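Local coordinates for protein nicking enzyme (Staphylococcus aureus, PDB 4HTE) that probably nicks plasmid DNA at the origin of transfer as a conjugative relaxase, the present chain being its alpha-helical C-terminal domain, at residues K112-R117 against E133-E138. Sequence-based numbering, arbitrary orientation.
Sequences KIFITR and EDIVKE
Ile135 packs against both Phe114 and Ile115, and these three buried side chains make up most of the interface between helix 109-122 and helix 130-152. The two short segments run steeply across one another, their axes 9.7 Å apart at closest approach with an angle of 107° between their directions, and the CA atoms come nearest at Ile115 and Ile135. The CG2 methyl of Ile135 meets Ile115, while its CD1 goes mainly to the Phe114 ring and also borders CG1 of Ile115, at 4.0 Å. In Ile135, chi1 (-161°, CG1 anti to the backbone N) carries CG1 toward the ring, and the turn at chi2 (-88°) brings CD1 onto it. That CD1 methyl meets the ring obliquely at its CD2-CE2 bond, 3.4 Å from CE2. CE2 also passes 3.7 Å from the backbone O of Ile135, so the ring borders main chain as well as side chain. On the other branch, CG2 of Ile135 sits 3.4 Å from CG1 of Ile115 and 3.5 Å from its CD1. The CD1 end of Ile115 reaches on to Val136, where its distance to CG2 is a looser 4.4 Å.

At the far end of the ring, CZ of Phe114 lies 4.4 Å from OE2 of Glu138. Pro41 and Ile42 of helix 41-58 pack on Phe114 as well, and Leu132 adds to the apolar surroundings of Ile115. The contact thus joins two successive helices of the domain, linked by a short connection, and lies away from the calcium-binding residues Asp320 and Asp328. With no hydrogen bond or salt bridge between the segments, their direct association here rests on apolar packing, while OE2 of Glu138 finds its salt-bridge partner, Lys142, on its own helix.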
loop_
_atom_site.group_PDB
_atom_site.type_symbol
_atom_site.label_atom_id
_atom_site.label_comp_id
_atom_site.label_asym_id
_atom_site.label_seq_id
_atom_site.Cartn_x
_atom_site.Cartn_y
_atom_site.Cartn_z
ATOM N N LYS A 112 -8.122 6.096 -18.865
ATOM C CA LYS A 112 -7.702 6.635 -20.154
ATOM C C LYS A 112 -6.550 7.619 -19.986
ATOM O O LYS A 112 -5.496 7.461 -20.599
ATOM C CB LYS A 112 -8.873 7.330 -20.849
ATOM C CG LYS A 112 -9.894 6.384 -21.451
ATOM C CD LYS A 112 -11.091 7.152 -21.984
ATOM C CE LYS A 112 -12.079 6.239 -22.686
ATOM N NZ LYS A 112 -13.410 6.888 -22.866
ATOM N N ILE A 113 -6.761 8.633 -19.155
ATOM C CA ILE A 113 -5.746 9.647 -18.904
ATOM C C ILE A 113 -4.406 9.006 -18.567
ATOM O O ILE A 113 -3.374 9.373 -19.129
ATOM C CB ILE A 113 -6.157 10.567 -17.748
ATOM C CG1 ILE A 113 -7.336 11.445 -18.169
ATOM C CG2 ILE A 113 -4.987 11.437 -17.324
ATOM C CD1 ILE A 113 -8.098 12.031 -17.008
ATOM N N PHE A 114 -4.427 8.050 -17.644
ATOM C CA PHE A 114 -3.211 7.354 -17.241
ATOM C C PHE A 114 -2.550 6.693 -18.444
ATOM O O PHE A 114 -1.354 6.859 -18.676
ATOM C CB PHE A 114 -3.521 6.303 -16.174
ATOM C CG PHE A 114 -2.298 5.648 -15.593
ATOM C CD1 PHE A 114 -1.551 6.287 -14.615
ATOM C CD2 PHE A 114 -1.896 4.391 -16.019
ATOM C CE1 PHE A 114 -0.426 5.689 -14.077
ATOM C CE2 PHE A 114 -0.771 3.787 -15.482
ATOM C CZ PHE A 114 -0.037 4.438 -14.510
ATOM N N ILE A 115 -3.340 5.949 -19.211
ATOM C CA ILE A 115 -2.829 5.240 -20.376
ATOM C C ILE A 115 -2.307 6.218 -21.419
ATOM O O ILE A 115 -1.206 6.055 -21.939
ATOM C CB ILE A 115 -3.916 4.357 -21.012
ATOM C CG1 ILE A 115 -4.404 3.318 -20.000
ATOM C CG2 ILE A 115 -3.382 3.682 -22.266
ATOM C CD1 ILE A 115 -5.358 2.294 -20.565
ATOM N N THR A 116 -3.108 7.233 -21.716
ATOM C CA THR A 116 -2.737 8.252 -22.688
ATOM C C THR A 116 -1.370 8.838 -22.362
ATOM O O THR A 116 -0.500 8.927 -23.226
ATOM C CB THR A 116 -3.765 9.398 -22.711
ATOM O OG1 THR A 116 -5.000 8.925 -23.263
ATOM C CG2 THR A 116 -3.255 10.569 -23.548
ATOM N N ARG A 117 -1.189 9.230 -21.107
ATOM C CA ARG A 117 0.024 9.909 -20.676
ATOM C C ARG A 117 1.242 8.992 -20.674
ATOM O O ARG A 117 2.363 9.436 -20.918
ATOM C CB ARG A 117 -0.187 10.490 -19.282
ATOM C CG ARG A 117 -1.225 11.596 -19.240
ATOM C CD ARG A 117 -0.718 12.849 -19.931
ATOM N NE ARG A 117 0.453 13.392 -19.253
ATOM C CZ ARG A 117 1.137 14.455 -19.661
ATOM N NH1 ARG A 117 0.781 15.106 -20.760
ATOM N NH2 ARG A 117 2.186 14.868 -18.965
ATOM N N GLU A 133 -4.471 -3.498 -21.880
ATOM C CA GLU A 133 -5.053 -4.028 -20.653
ATOM C C GLU A 133 -4.014 -4.076 -19.536
ATOM O O GLU A 133 -4.331 -3.840 -18.371
ATOM C CB GLU A 133 -5.627 -5.428 -20.899
ATOM C CG GLU A 133 -5.734 -6.304 -19.656
ATOM C CD GLU A 133 -6.661 -5.732 -18.599
ATOM O OE1 GLU A 133 -7.042 -4.548 -18.713
ATOM O OE2 GLU A 133 -7.010 -6.471 -17.654
ATOM N N ASP A 134 -2.772 -4.378 -19.905
ATOM C CA ASP A 134 -1.685 -4.513 -18.938
ATOM C C ASP A 134 -1.315 -3.181 -18.290
ATOM O O ASP A 134 -1.033 -3.120 -17.094
ATOM C CB ASP A 134 -0.452 -5.114 -19.616
ATOM C CG ASP A 134 -0.532 -6.623 -19.748
ATOM O OD1 ASP A 134 -0.985 -7.284 -18.788
ATOM O OD2 ASP A 134 -0.139 -7.145 -20.814
ATOM N N ILE A 135 -1.314 -2.115 -19.082
ATOM C CA ILE A 135 -0.884 -0.811 -18.592
ATOM C C ILE A 135 -1.783 -0.330 -17.452
ATOM O O ILE A 135 -1.313 0.316 -16.518
ATOM C CB ILE A 135 -0.849 0.234 -19.732
ATOM C CG1 ILE A 135 0.022 1.433 -19.345
ATOM C CG2 ILE A 135 -2.250 0.671 -20.090
ATOM C CD1 ILE A 135 -0.708 2.530 -18.596
ATOM N N VAL A 136 -3.072 -0.653 -17.520
ATOM C CA VAL A 136 -4.004 -0.264 -16.464
ATOM C C VAL A 136 -3.628 -0.962 -15.160
ATOM O O VAL A 136 -3.684 -0.365 -14.085
ATOM C CB VAL A 136 -5.469 -0.594 -16.835
ATOM C CG1 VAL A 136 -5.994 -1.769 -16.013
ATOM C CG2 VAL A 136 -6.351 0.630 -16.639
ATOM N N LYS A 137 -3.241 -2.228 -15.268
ATOM C CA LYS A 137 -2.789 -3.001 -14.120
ATOM C C LYS A 137 -1.691 -2.235 -13.394
ATOM O O LYS A 137 -1.567 -2.312 -12.174
ATOM C CB LYS A 137 -2.265 -4.363 -14.583
ATOM C CG LYS A 137 -1.866 -5.321 -13.471
ATOM C CD LYS A 137 -1.128 -6.528 -14.040
ATOM C CE LYS A 137 -0.831 -7.568 -12.978
ATOM N NZ LYS A 137 -2.059 -8.302 -12.558
ATOM N N GLU A 138 -0.895 -1.492 -14.157
ATOM C CA GLU A 138 0.204 -0.720 -13.592
ATOM C C GLU A 138 -0.322 0.395 -12.692
ATOM O O GLU A 138 0.167 0.579 -11.579
ATOM C CB GLU A 138 1.070 -0.129 -14.707
ATOM C CG GLU A 138 2.335 0.560 -14.225
ATOM C CD GLU A 138 3.131 1.169 -15.367
ATOM O OE1 GLU A 138 3.200 0.544 -16.448
ATOM O OE2 GLU A 138 3.681 2.276 -15.187
#